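Local coordinates for protein cytosine deaminase (Klebsiella pneumoniae, PDB 4R85) that probably deaminates 5-methylcytosine and cytosine by hydrolysis, using an iron(II) ion bound in an amidohydrolase barrel, at residues A99-T102 with I103-R107; G176-P179 with H180-N183; S190-M193 with F194-L198. One frame throughout, in Å; residues are numbered along the deposited sequence.

Contact 1 of 3, residues A99-T102 with I103-R107; sequences ALKT and IGMLR
Met105 turns CG anti to its own carbonyl carbon (chi1 -61°) and then runs extended, which carries its methyl CE back along the helix to Lys101 and Thr102. All three belong to helix 92-108, in the TIM-barrel-like amidohydrolase fold, and the contact spans about two turns of it. CE stops 4.0 Å from Thr102 OG1 and 4.2 Å from Lys101 CG, each an angled crossing of side chains in loose van der Waals contact. Closer in, Met105 CG lies 3.5 Å from Lys101 O, so the thioether chain begins against the backbone. Thr102 holds OG1 beside its backbone N and CG2 beside the carbonyl carbon; OG1 is hydrogen-bonded to Thr62 and weakly to the carbonyl of Arg98, which gives the hydroxyl partners within a buried setting. Leu59 and Leu63 pack on the same threonine. Round the helix, Ile103 meets Leu100 only loosely, CD1 to CD2 at 4.5 Å, and its side chain continues onto Val134 of helix 126-137, as Ala99 does onto Leu131. Leu106 packs on Val111 and Val114 of strand 111-119, so the helix is wedged between strand and neighbouring helix while Leu100, Lys101 and Met105 retain some exposure. The backbone follows the regular i to i+4 ladder from Ala99 to Leu106, its first bond, Ile103 N to Ala99 O, being 2.9 Å long with an N-H...O angle of 161°. Ile103 CG1 also comes to 3.2 Å from Ala99 O.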
loop_
_atom_site.group_PDB
_atom_site.type_symbol
_atom_site.label_atom_id
_atom_site.label_comp_id
_atom_site.label_asym_id
_atom_site.label_seq_id
_atom_site.Cartn_x
_atom_site.Cartn_y
_atom_site.Cartn_z
ATOM N N ALA A 99 -7.672 -8.758 21.671
ATOM C CA ALA A 99 -7.697 -7.298 21.680
ATOM C C ALA A 99 -6.371 -6.737 22.190
ATOM O O ALA A 99 -5.819 -5.793 21.621
ATOM C CB ALA A 99 -8.858 -6.792 22.524
ATOM N N LEU A 100 -5.852 -7.334 23.256
ATOM C CA LEU A 100 -4.601 -6.872 23.844
ATOM C C LEU A 100 -3.424 -7.057 22.899
ATOM O O LEU A 100 -2.565 -6.189 22.809
ATOM C CB LEU A 100 -4.338 -7.567 25.180
ATOM C CG LEU A 100 -5.218 -7.047 26.317
ATOM C CD1 LEU A 100 -4.932 -7.829 27.581
ATOM C CD2 LEU A 100 -4.999 -5.546 26.529
ATOM N N LYS A 101 -3.393 -8.177 22.183
ATOM C CA LYS A 101 -2.343 -8.407 21.195
ATOM C C LYS A 101 -2.359 -7.359 20.082
ATOM O O LYS A 101 -1.314 -6.856 19.661
ATOM C CB LYS A 101 -2.476 -9.804 20.598
ATOM C CG LYS A 101 -1.485 -10.091 19.487
ATOM C CD LYS A 101 -1.395 -11.586 19.215
ATOM C CE LYS A 101 -0.623 -11.876 17.936
ATOM N NZ LYS A 101 -0.455 -13.352 17.750
ATOM N N THR A 102 -3.550 -7.029 19.604
ATOM C CA THR A 102 -3.690 -6.076 18.512
ATOM C C THR A 102 -3.396 -4.648 18.996
ATOM O O THR A 102 -2.799 -3.840 18.282
ATOM C CB THR A 102 -5.080 -6.204 17.863
ATOM O OG1 THR A 102 -5.147 -7.452 17.163
ATOM C CG2 THR A 102 -5.334 -5.085 16.862
ATOM N N ILE A 103 -3.790 -4.355 20.228
ATOM C CA ILE A 103 -3.422 -3.089 20.842
ATOM C C ILE A 103 -1.892 -2.965 20.936
ATOM O O ILE A 103 -1.336 -1.892 20.682
ATOM C CB ILE A 103 -4.090 -2.930 22.222
ATOM C CG1 ILE A 103 -5.585 -2.633 22.041
ATOM C CG2 ILE A 103 -3.423 -1.812 23.010
ATOM C CD1 ILE A 103 -6.387 -2.725 23.321
ATOM N N GLY A 104 -1.223 -4.068 21.276
ATOM C CA GLY A 104 0.231 -4.126 21.259
ATOM C C GLY A 104 0.825 -3.745 19.914
ATOM O O GLY A 104 1.788 -2.975 19.851
ATOM N N MET A 105 0.243 -4.266 18.836
ATOM C CA MET A 105 0.676 -3.916 17.483
ATOM C C MET A 105 0.493 -2.434 17.207
ATOM O O MET A 105 1.321 -1.820 16.531
ATOM C CB MET A 105 -0.135 -4.666 16.420
ATOM C CG MET A 105 -0.052 -6.180 16.440
ATOM S SD MET A 105 -1.025 -6.790 15.028
ATOM C CE MET A 105 -1.505 -8.392 15.671
ATOM N N LEU A 106 -0.614 -1.869 17.682
ATOM C CA LEU A 106 -0.892 -0.456 17.429
ATOM C C LEU A 106 0.110 0.415 18.184
ATOM O O LEU A 106 0.625 1.391 17.642
ATOM C CB LEU A 106 -2.332 -0.091 17.811
ATOM C CG LEU A 106 -3.445 -0.762 16.993
ATOM C CD1 LEU A 106 -4.793 -0.641 17.701
ATOM C CD2 LEU A 106 -3.515 -0.149 15.592
ATOM N N ARG A 107 0.379 0.046 19.436
ATOM C CA ARG A 107 1.389 0.704 20.264
ATOM C C ARG A 107 2.752 0.676 19.572
ATOM O O ARG A 107 3.474 1.679 19.561
ATOM C CB ARG A 107 1.471 0.013 21.633
ATOM C CG ARG A 107 2.554 0.543 22.594
ATOM C CD ARG A 107 3.877 -0.210 22.463
ATOM N NE ARG A 107 3.688 -1.651 22.264
ATOM C CZ ARG A 107 3.519 -2.527 23.249
ATOM N NH1 ARG A 107 3.509 -2.114 24.508
ATOM N NH2 ARG A 107 3.359 -3.817 22.975
#

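Contact 2 of 3, residues G176-P179 with H180-N183; sequences GGIP and HYEN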
loop_
_atom_site.group_PDB
_atom_site.type_symbol
_atom_site.label_atom_id
_atom_site.label_comp_id
_atom_site.label_asym_id
_atom_site.label_seq_id
_atom_site.Cartn_x
_atom_site.Cartn_y
_atom_site.Cartn_z
ATOM N N GLY A 176 -23.281 3.552 17.643
ATOM C CA GLY A 176 -23.029 3.118 16.279
ATOM C C GLY A 176 -24.293 2.873 15.472
ATOM O O GLY A 176 -25.393 3.189 15.915
ATOM N N GLY A 177 -24.132 2.304 14.281
ATOM C CA GLY A 177 -25.266 1.992 13.432
ATOM C C GLY A 177 -24.828 1.358 12.124
ATOM O O GLY A 177 -23.638 1.315 11.825
ATOM N N ILE A 178 -25.792 0.874 11.343
ATOM C CA ILE A 178 -25.489 0.269 10.044
ATOM C C ILE A 178 -26.722 0.339 9.116
ATOM O O ILE A 178 -27.224 -0.680 8.632
ATOM C CB ILE A 178 -24.928 -1.187 10.233
ATOM C CG1 ILE A 178 -24.260 -1.702 8.951
ATOM C CG2 ILE A 178 -25.995 -2.146 10.808
ATOM C CD1 ILE A 178 -23.687 -3.103 9.068
ATOM N N PRO A 179 -27.213 1.570 8.856
ATOM C CA PRO A 179 -28.496 1.773 8.173
ATOM C C PRO A 179 -28.577 1.110 6.807
ATOM O O PRO A 179 -29.655 0.643 6.443
ATOM C CB PRO A 179 -28.589 3.306 8.032
ATOM C CG PRO A 179 -27.186 3.802 8.211
ATOM C CD PRO A 179 -26.588 2.854 9.213
ATOM N N HIS A 180 -27.468 1.057 6.064
ATOM C CA HIS A 180 -27.485 0.429 4.740
ATOM C C HIS A 180 -27.728 -1.081 4.813
ATOM O O HIS A 180 -28.100 -1.709 3.813
ATOM C CB HIS A 180 -26.172 0.707 3.999
ATOM C CG HIS A 180 -24.983 0.075 4.644
ATOM N ND1 HIS A 180 -24.348 0.636 5.729
ATOM C CD2 HIS A 180 -24.336 -1.087 4.385
ATOM C CE1 HIS A 180 -23.356 -0.148 6.111
ATOM N NE2 HIS A 180 -23.325 -1.199 5.313
ATOM N N TYR A 181 -27.527 -1.673 5.990
ATOM C CA TYR A 181 -27.714 -3.126 6.145
ATOM C C TYR A 181 -29.096 -3.497 6.686
ATOM O O TYR A 181 -29.472 -4.668 6.669
ATOM C CB TYR A 181 -26.608 -3.732 7.024
ATOM C CG TYR A 181 -26.550 -5.249 7.041
ATOM C CD1 TYR A 181 -26.765 -5.954 8.221
ATOM C CD2 TYR A 181 -26.272 -5.972 5.888
ATOM C CE1 TYR A 181 -26.711 -7.333 8.259
ATOM C CE2 TYR A 181 -26.220 -7.368 5.913
ATOM C CZ TYR A 181 -26.437 -8.039 7.106
ATOM O OH TYR A 181 -26.395 -9.418 7.160
ATOM N N GLU A 182 -29.863 -2.513 7.150
ATOM C CA GLU A 182 -31.229 -2.802 7.600
ATOM C C GLU A 182 -32.050 -3.360 6.428
ATOM O O GLU A 182 -31.777 -3.055 5.260
ATOM C CB GLU A 182 -31.903 -1.563 8.191
ATOM C CG GLU A 182 -31.072 -0.863 9.285
ATOM C CD GLU A 182 -31.122 -1.569 10.629
ATOM O OE1 GLU A 182 -30.382 -1.140 11.543
ATOM O OE2 GLU A 182 -31.901 -2.543 10.781
ATOM N N ASN A 183 -33.053 -4.163 6.752
ATOM C CA ASN A 183 -33.750 -4.984 5.759
ATOM C C ASN A 183 -34.530 -4.193 4.704
ATOM O O ASN A 183 -34.714 -4.667 3.583
ATOM C CB ASN A 183 -34.680 -5.990 6.449
ATOM C CG ASN A 183 -33.923 -7.111 7.149
ATOM O OD1 ASN A 183 -32.732 -7.320 6.911
ATOM N ND2 ASN A 183 -34.623 -7.846 8.011
HETATM O O HOH W 1 -28.642 0.836 11.650
HETATM O O HOH W 2 -31.410 -0.278 4.428
#
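The imidazole of His180 and the phenol ring of Tyr181 both receive Ile178 obliquely. Ile178 CG1 comes to 3.4 Å from His180 CE1, the side chains crossing at a slant, while Ile178 CD1 lies 3.6 Å from Tyr181 CB, just short of the ring, with the two side chains running side by side in the same direction. The histidine ring gets there because CG sits between the backbone N and the carbonyl carbon (chi1 66°), folding the imidazole back over the preceding residues; its ND1 makes weak hydrogen bonds to the carbonyls of His209 and Cys210. The tyrosine side chain packs on Phe77 and Ile80 of helix 76-87.

The chain itself turns tightly here. Tyr181 N donates to Ile178 O at 2.8 Å, and Glu182 N to Pro179 O at 3.2 Å, the latter donor standing 68° out of the carbonyl plane, well off a lone-pair direction. In Glu182, chi1 (-52°) sets CG against Pro179, 3.5 Å from Pro179 O, and the bend at chi2 then directs the carboxylate to its donors: OE2 to Ser156 OG and Glu155 N, OE1 to Ile154 N and to a water 2.6 Å from OE1 that also accepts a bond from Ile178 N. Bonds to both oxygens fix the rotation of the carboxylate, and the N-H and hydroxyl donors would tend to stabilise its negative charge.

Ile178 touches the bound 5-methylcytosine, and Gly177 pairs by backbone with His209, an iron ligand. The whole turn follows strand 174-175 and leads to helix 185-202, a loop at the C-terminal ends of the barrel strands, where amidohydrolases place their substrate pocket.

Contact 3 of 3, residues S190-M193 with F194-L198; sequences SSVM and FLMDL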
loop_
_atom_site.group_PDB
_atom_site.type_symbol
_atom_site.label_atom_id
_atom_site.label_comp_id
_atom_site.label_asym_id
_atom_site.label_seq_id
_atom_site.Cartn_x
_atom_site.Cartn_y
_atom_site.Cartn_z
ATOM N N SER A 190 -35.433 4.699 9.995
ATOM C CA SER A 190 -35.852 4.669 11.393
ATOM C C SER A 190 -34.679 4.322 12.306
ATOM O O SER A 190 -34.608 4.815 13.437
ATOM C CB SER A 190 -37.031 3.719 11.620
ATOM O OG SER A 190 -36.639 2.367 11.450
ATOM N N SER A 191 -33.747 3.499 11.818
ATOM C CA SER A 191 -32.577 3.165 12.637
ATOM C C SER A 191 -31.745 4.415 12.945
ATOM O O SER A 191 -31.236 4.576 14.058
ATOM C CB SER A 191 -31.718 2.064 11.999
ATOM O OG SER A 191 -30.933 2.545 10.917
ATOM N N VAL A 192 -31.612 5.303 11.962
ATOM C CA VAL A 192 -30.834 6.524 12.185
ATOM C C VAL A 192 -31.548 7.436 13.181
ATOM O O VAL A 192 -30.907 8.010 14.072
ATOM C CB VAL A 192 -30.512 7.268 10.870
ATOM C CG1 VAL A 192 -29.846 8.615 11.161
ATOM C CG2 VAL A 192 -29.624 6.398 9.961
ATOM N N MET A 193 -32.870 7.551 13.060
ATOM C CA MET A 193 -33.636 8.359 14.018
ATOM C C MET A 193 -33.474 7.824 15.438
ATOM O O MET A 193 -33.237 8.592 16.379
ATOM C CB MET A 193 -35.118 8.412 13.640
ATOM C CG MET A 193 -35.378 8.953 12.243
ATOM S SD MET A 193 -34.698 10.631 12.018
ATOM C CE MET A 193 -35.204 10.959 10.324
ATOM N N PHE A 194 -33.578 6.502 15.585
ATOM C CA PHE A 194 -33.378 5.861 16.878
ATOM C C PHE A 194 -31.992 6.123 17.474
ATOM O O PHE A 194 -31.874 6.473 18.644
ATOM C CB PHE A 194 -33.611 4.340 16.803
ATOM C CG PHE A 194 -33.145 3.615 18.034
ATOM C CD1 PHE A 194 -33.929 3.610 19.187
ATOM C CD2 PHE A 194 -31.903 2.992 18.067
ATOM C CE1 PHE A 194 -33.494 2.963 20.344
ATOM C CE2 PHE A 194 -31.463 2.335 19.225
ATOM C CZ PHE A 194 -32.261 2.324 20.359
ATOM N N LEU A 195 -30.947 5.910 16.685
ATOM C CA LEU A 195 -29.599 5.971 17.224
ATOM C C LEU A 195 -29.233 7.407 17.601
ATOM O O LEU A 195 -28.538 7.637 18.586
ATOM C CB LEU A 195 -28.566 5.354 16.269
ATOM C CG LEU A 195 -28.100 6.065 14.992
ATOM C CD1 LEU A 195 -26.927 7.041 15.235
ATOM C CD2 LEU A 195 -27.710 5.022 13.943
ATOM N N MET A 196 -29.720 8.367 16.827
ATOM C CA MET A 196 -29.505 9.771 17.166
ATOM C C MET A 196 -30.253 10.160 18.445
ATOM O O MET A 196 -29.713 10.873 19.287
ATOM C CB MET A 196 -29.874 10.690 15.990
ATOM C CG MET A 196 -28.956 10.533 14.782
ATOM S SD MET A 196 -27.228 11.010 15.077
ATOM C CE MET A 196 -27.339 12.806 14.933
ATOM N N ASP A 197 -31.485 9.672 18.603
ATOM C CA ASP A 197 -32.231 9.889 19.845
ATOM C C ASP A 197 -31.491 9.284 21.035
ATOM O O ASP A 197 -31.396 9.904 22.101
ATOM C CB ASP A 197 -33.634 9.268 19.771
ATOM C CG ASP A 197 -34.584 10.053 18.876
ATOM O OD1 ASP A 197 -34.274 11.219 18.544
ATOM O OD2 ASP A 197 -35.651 9.506 18.520
ATOM N N LEU A 198 -31.009 8.053 20.858
ATOM C CA LEU A 198 -30.216 7.368 21.876
ATOM C C LEU A 198 -28.991 8.197 22.288
ATOM O O LEU A 198 -28.776 8.450 23.468
ATOM C CB LEU A 198 -29.773 5.992 21.357
ATOM C CG LEU A 198 -29.073 5.052 22.344
ATOM C CD1 LEU A 198 -29.982 4.701 23.518
ATOM C CD2 LEU A 198 -28.579 3.780 21.613
#
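Leu195 puts CG between its backbone N and carbonyl carbon (chi1 74°), a rotamer seldom adopted by leucine in a helix, and this presses its side chain back on the preceding turn. CG lies 3.5 Å from Val192 O, and CD2 lies 3.6 Å from Ser191 O. Met196 instead sets CG anti to its carbonyl carbon, and bends at chi2 and chi3. Its CG passes alongside Val192, 4.2 Å from CG1, the two side chains pointing the same way, and the methionine also packs on Glu227 and Arg231 of helix 220-231. Phe194 swings CG anti to the backbone N (chi1 168°); its CB rests 3.5 Å from Ser190 O, Ser191 O approaches the ring at its edge, and the side chain packs on Arg161, Met164 and Thr165 of helix 160-170. All belong to helix 185-202, the helical link of the beta-alpha-beta crossover from strand 174-175 to strand 205-209. Leu195 accordingly packs on Val206 and Val208 of the latter strand. Four i to i+4 bonds hold the backbone, among them Phe194 N to Ser190 O at 2.9 Å and 167°. The polar ends have partners beyond the two segments: Ser190 OG bonds Glu155, Ser191 OG the carbonyl of Gly188 in the same helix, and Asp197 OD1 forms a salt bridge with Arg231.

How the contacts relate
Contacts 1 and 3 are both stretches of single helices around the barrel, partly buried, each with a backbone ladder and side chains packing on barrel strands and neighbouring helices. Contact 2 has no such ladder: it is a buried turn with a carboxylate, two waters and a substrate-touching isoleucine. Contacts 2 and 3 lie close in sequence and touch in space, their centres about 11 Å apart, with Pro179 CB 3.8 Å from Val192 CG2 and Glu182 OE1 3.5 Å from Ser191 CB; the helix thus backs the pocket loop. Contact 1 stands apart, its centre about 28 Å from that of contact 2, and Arg107 packs on Tyr410 of the second subunit.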